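Side-chain contacts in uricase (Arthrobacter globiformis, PDB 2YZC), which catalyses the oxidation of uric acid by molecular oxygen to 5-hydroxyisourate, which is further processed to (S)-allantoin: residues A[78-83]-A[89-94]; A[95-98]-A[102-105]. One frame throughout, in Å; residues are numbered along the deposited sequence.

In the fold
Both contacts use helix 85-99, the first at its middle and the second at its C-terminal end, the centres of the two contacts about 15 Å apart. Contact 1 lies at the surface: it ties the helix back to the loop that leaves helix 67-78, by one salt bridge and a bridging water. Contact 2 is mostly buried and sends the chain from the helix into strand 103-117, by methyl groups laid against backbone. Charge thus does the work at the surface and van der Waals packing in the buried contact, where the Phe96 side chain lies about 8 Å from that of the active-site residue Lys22; contact 1 lies away from the active site.

Contact 1: A[78-83]-A[89-94]; sequences ARDGFA and LLRLGK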
loop_
_atom_site.group_PDB
_atom_site.type_symbol
_atom_site.label_atom_id
_atom_site.label_comp_id
_atom_site.label_asym_id
_atom_site.label_seq_id
_atom_site.Cartn_x
_atom_site.Cartn_y
_atom_site.Cartn_z
ATOM N N ALA A 78 21.652 -0.946 20.397
ATOM C CA ALA A 78 21.980 0.027 19.355
ATOM C C ALA A 78 22.860 1.145 19.903
ATOM O O ALA A 78 23.671 1.712 19.179
ATOM C CB ALA A 78 20.704 0.614 18.753
ATOM N N ARG A 79 22.695 1.453 21.185
ATOM C CA ARG A 79 23.481 2.498 21.837
ATOM C C ARG A 79 24.989 2.281 21.719
ATOM O O ARG A 79 25.749 3.243 21.620
ATOM C CB ARG A 79 23.102 2.594 23.320
ATOM C CG ARG A 79 23.992 3.523 24.137
ATOM C CD ARG A 79 23.867 4.981 23.696
ATOM N NE ARG A 79 24.668 5.863 24.547
ATOM C CZ ARG A 79 25.953 6.141 24.342
ATOM N NH1 ARG A 79 26.597 5.611 23.307
ATOM N NH2 ARG A 79 26.602 6.941 25.179
ATOM N N ASP A 80 25.425 1.023 21.741
ATOM C CA ASP A 80 26.853 0.710 21.638
ATOM C C ASP A 80 27.361 0.792 20.205
ATOM O O ASP A 80 28.566 0.733 19.961
ATOM C CB ASP A 80 27.136 -0.692 22.179
ATOM C CG ASP A 80 26.721 -0.850 23.621
ATOM O OD1 ASP A 80 27.117 0.000 24.444
ATOM O OD2 ASP A 80 26.001 -1.823 23.932
ATOM N N GLY A 81 26.440 0.920 19.258
ATOM C CA GLY A 81 26.837 0.991 17.867
ATOM C C GLY A 81 27.082 -0.392 17.290
ATOM O O GLY A 81 27.292 -1.357 18.021
ATOM N N PHE A 82 27.056 -0.489 15.969
ATOM C CA PHE A 82 27.270 -1.757 15.293
ATOM C C PHE A 82 27.875 -1.497 13.922
ATOM O O PHE A 82 27.481 -0.558 13.230
ATOM C CB PHE A 82 25.951 -2.527 15.159
ATOM C CG PHE A 82 24.789 -1.678 14.718
ATOM C CD1 PHE A 82 24.107 -0.881 15.635
ATOM C CD2 PHE A 82 24.370 -1.683 13.388
ATOM C CE1 PHE A 82 23.018 -0.098 15.235
ATOM C CE2 PHE A 82 23.286 -0.905 12.977
ATOM C CZ PHE A 82 22.607 -0.110 13.903
ATOM N N ALA A 83 28.834 -2.335 13.540
ATOM C CA ALA A 83 29.532 -2.198 12.266
ATOM C C ALA A 83 28.629 -2.449 11.067
ATOM O O ALA A 83 28.647 -1.692 10.097
ATOM C CB ALA A 83 30.726 -3.150 12.226
ATOM N N LEU A 89 22.491 -8.086 14.369
ATOM C CA LEU A 89 21.589 -9.208 14.588
ATOM C C LEU A 89 22.286 -10.332 15.355
ATOM O O LEU A 89 21.676 -10.981 16.211
ATOM C CB LEU A 89 21.058 -9.737 13.250
ATOM C CG LEU A 89 20.204 -8.782 12.405
ATOM C CD1 LEU A 89 19.796 -9.480 11.115
ATOM C CD2 LEU A 89 18.971 -8.343 13.187
ATOM N N LEU A 90 23.560 -10.562 15.047
ATOM C CA LEU A 90 24.324 -11.611 15.723
ATOM C C LEU A 90 24.418 -11.337 17.222
ATOM O O LEU A 90 24.317 -12.254 18.044
ATOM C CB LEU A 90 25.726 -11.721 15.110
ATOM C CG LEU A 90 25.796 -12.439 13.753
ATOM C CD1 LEU A 90 27.138 -12.186 13.078
ATOM C CD2 LEU A 90 25.582 -13.933 13.973
ATOM N N ARG A 91 24.598 -10.074 17.584
ATOM C CA ARG A 91 24.680 -9.732 18.992
ATOM C C ARG A 91 23.349 -10.034 19.678
ATOM O O ARG A 91 23.317 -10.628 20.759
ATOM C CB ARG A 91 25.034 -8.257 19.175
ATOM C CG ARG A 91 25.232 -7.900 20.638
ATOM C CD ARG A 91 25.510 -6.429 20.868
ATOM N NE ARG A 91 25.617 -6.171 22.303
ATOM C CZ ARG A 91 25.696 -4.966 22.853
ATOM N NH1 ARG A 91 25.680 -3.882 22.092
ATOM N NH2 ARG A 91 25.789 -4.848 24.171
ATOM N N LEU A 92 22.251 -9.629 19.044
ATOM C CA LEU A 92 20.919 -9.862 19.596
ATOM C C LEU A 92 20.633 -11.353 19.754
ATOM O O LEU A 92 20.191 -11.802 20.812
ATOM C CB LEU A 92 19.850 -9.235 18.689
ATOM C CG LEU A 92 19.699 -7.713 18.765
ATOM C CD1 LEU A 92 18.874 -7.196 17.589
ATOM C CD2 LEU A 92 19.047 -7.350 20.096
ATOM N N GLY A 93 20.882 -12.112 18.693
ATOM C CA GLY A 93 20.637 -13.540 18.729
ATOM C C GLY A 93 21.397 -14.257 19.826
ATOM O O GLY A 93 20.827 -15.075 20.551
ATOM N N LYS A 94 22.686 -13.964 19.949
ATOM C CA LYS A 94 23.501 -14.604 20.974
ATOM C C LYS A 94 23.008 -14.225 22.365
ATOM O O LYS A 94 23.002 -15.054 23.274
ATOM C CB LYS A 94 24.967 -14.204 20.822
ATOM C CG LYS A 94 25.605 -14.651 19.517
ATOM C CD LYS A 94 27.041 -14.152 19.430
ATOM C CE LYS A 94 27.649 -14.432 18.071
ATOM N NZ LYS A 94 29.015 -13.839 17.949
HETATM O O HOH W 1 25.397 -3.408 19.398
#
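Arg91 reaches from helix 85-99 to Asp80, a surface salt bridge across the loop joining helices 67-78 and 85-99 of the tunnelling (T-)fold of uricases. The two side chains cross at about a right angle. With CG anti to the backbone N (chi1 -176°) and the chain extended as far as NE, Arg91 brings its guanidinium end-on to a single carboxylate oxygen. Arg91 NH1 donates to Asp80 OD2 at 2.8 Å, and Arg91 NH2 donates to the same Asp80 OD2 at 3.0 Å along a more bent line. Asp80 OD2 lies in the guanidinium plane and offers NH1 its anti lone pair; NH2 comes from that anti side but out of the carboxylate plane, the two planes being 35° apart. Phe77 adds a cation-pi contact to Arg91. The loop makes a type I turn from Ala78 to Gly81; Gly81 has positive phi, and a CB there would jam against Asp80 O. A water bridges Gly81 to the guanidinium edge. A leucine in place of Arg91 would probably leave the Asp80 carboxylate without its positive mate and this water without its donor. The water accepts from Arg91 NH1 at 2.7 Å and donates to Gly81 O at 3.1 Å.

Contact 2: A[95-98]-A[102-105]; sequences HFTE and WVTG
Val103, the first residue of strand 103-117, turns its side chain toward the last turn of helix 85-99 and meets the helix backbone there. Its CB lies 3.6 Å from Phe96 O. From CB the side chain forks: Val103 CG1, anti to the backbone N (chi1 172°), also comes to 3.6 Å from Phe96 O and reaches on to Thr97 CA at 3.9 Å. The methyl therefore packs against the peptide that joins Phe96 to Thr97. Thr97 is the nearest helix residue in the backbone register, its CA 5.2 Å from Val103 CA, and it answers with a methyl of its own. Thr97 CG2 rests on the backbone of Gly105, 3.6 Å from Gly105 CA, where the strand presents a glycine. The hydroxyl of Thr97 is hydrogen-bonded within its own helix, chiefly to Gly93 O, with Lys94 O as a second acceptor, which holds the side chain with CG2 against the strand. Two carbonyl oxygens, Thr97 O and Val103 O, approach to 3.3 Å, but as two acceptors they form no bond, and the link is one of packing.

Next to the packed peptide, the Phe96 ring has His95 CD2 over the centre of one face, 3.6 Å above its plane. Thr104 and Gly105 both face Arg49, a classic beta bulge where strand 103-117 pairs with strand 38-50. Phe96 and Val103 both touch Leu48 of strand 38-50, while Phe96 also packs on Gln70 and Thr73 of helix 67-78, so the end of helix 85-99 packs on the antiparallel sheet with helix 67-78 beside it.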
loop_
_atom_site.group_PDB
_atom_site.type_symbol
_atom_site.label_atom_id
_atom_site.label_comp_id
_atom_site.label_asym_id
_atom_site.label_seq_id
_atom_site.Cartn_x
_atom_site.Cartn_y
_atom_site.Cartn_z
ATOM N N HIS A 95 22.589 -12.973 22.521
ATOM C CA HIS A 95 22.093 -12.486 23.805
ATOM C C HIS A 95 20.910 -13.295 24.321
ATOM O O HIS A 95 20.924 -13.782 25.454
ATOM C CB HIS A 95 21.658 -11.025 23.697
ATOM C CG HIS A 95 20.834 -10.564 24.857
ATOM N ND1 HIS A 95 21.361 -10.377 26.117
ATOM C CD2 HIS A 95 19.509 -10.304 24.961
ATOM C CE1 HIS A 95 20.395 -10.024 26.949
ATOM N NE2 HIS A 95 19.262 -9.972 26.272
ATOM N N PHE A 96 19.875 -13.424 23.495
ATOM C CA PHE A 96 18.685 -14.159 23.907
ATOM C C PHE A 96 18.911 -15.652 24.085
ATOM O O PHE A 96 18.432 -16.240 25.055
ATOM C CB PHE A 96 17.544 -13.921 22.917
ATOM C CG PHE A 96 17.007 -12.522 22.953
ATOM C CD1 PHE A 96 16.364 -12.043 24.089
ATOM C CD2 PHE A 96 17.191 -11.667 21.873
ATOM C CE1 PHE A 96 15.915 -10.720 24.149
ATOM C CE2 PHE A 96 16.744 -10.344 21.923
ATOM C CZ PHE A 96 16.108 -9.873 23.061
ATOM N N THR A 97 19.639 -16.270 23.164
ATOM C CA THR A 97 19.887 -17.704 23.260
ATOM C C THR A 97 20.756 -18.052 24.468
ATOM O O THR A 97 20.488 -19.024 25.179
ATOM C CB THR A 97 20.550 -18.238 21.976
ATOM O OG1 THR A 97 21.778 -17.544 21.744
ATOM C CG2 THR A 97 19.631 -18.025 20.777
ATOM N N GLU A 98 21.785 -17.249 24.709
ATOM C CA GLU A 98 22.684 -17.483 25.832
ATOM C C GLU A 98 22.122 -16.976 27.161
ATOM O O GLU A 98 22.479 -17.478 28.224
ATOM C CB GLU A 98 24.033 -16.812 25.562
ATOM C CG GLU A 98 24.828 -17.442 24.427
ATOM C CD GLU A 98 25.985 -16.569 23.974
ATOM O OE1 GLU A 98 26.735 -16.070 24.842
ATOM O OE2 GLU A 98 26.149 -16.386 22.747
ATOM N N TRP A 102 15.821 -21.773 28.500
ATOM C CA TRP A 102 14.733 -22.353 27.716
ATOM C C TRP A 102 14.672 -21.821 26.282
ATOM O O TRP A 102 13.938 -22.355 25.451
ATOM C CB TRP A 102 13.393 -22.132 28.425
ATOM C CG TRP A 102 13.062 -20.699 28.663
ATOM C CD1 TRP A 102 12.462 -19.839 27.788
ATOM C CD2 TRP A 102 13.333 -19.943 29.847
ATOM N NE1 TRP A 102 12.342 -18.595 28.354
ATOM C CE2 TRP A 102 12.869 -18.629 29.619
ATOM C CE3 TRP A 102 13.924 -20.247 31.081
ATOM C CZ2 TRP A 102 12.978 -17.618 30.578
ATOM C CZ3 TRP A 102 14.033 -19.241 32.036
ATOM C CH2 TRP A 102 13.560 -17.942 31.777
ATOM N N VAL A 103 15.434 -20.768 25.999
ATOM C CA VAL A 103 15.489 -20.201 24.651
ATOM C C VAL A 103 16.645 -20.902 23.942
ATOM O O VAL A 103 17.816 -20.660 24.247
ATOM C CB VAL A 103 15.746 -18.678 24.688
ATOM C CG1 VAL A 103 15.993 -18.148 23.277
ATOM C CG2 VAL A 103 14.545 -17.979 25.304
ATOM N N THR A 104 16.307 -21.775 23.001
ATOM C CA THR A 104 17.303 -22.559 22.276
ATOM C C THR A 104 17.730 -21.979 20.936
ATOM O O THR A 104 18.700 -22.437 20.334
ATOM C CB THR A 104 16.786 -23.989 22.040
ATOM O OG1 THR A 104 15.533 -23.936 21.349
ATOM C CG2 THR A 104 16.586 -24.704 23.363
ATOM N N GLY A 105 17.009 -20.968 20.471
ATOM C CA GLY A 105 17.345 -20.365 19.197
ATOM C C GLY A 105 16.376 -19.255 18.868
ATOM O O GLY A 105 15.717 -18.718 19.757
#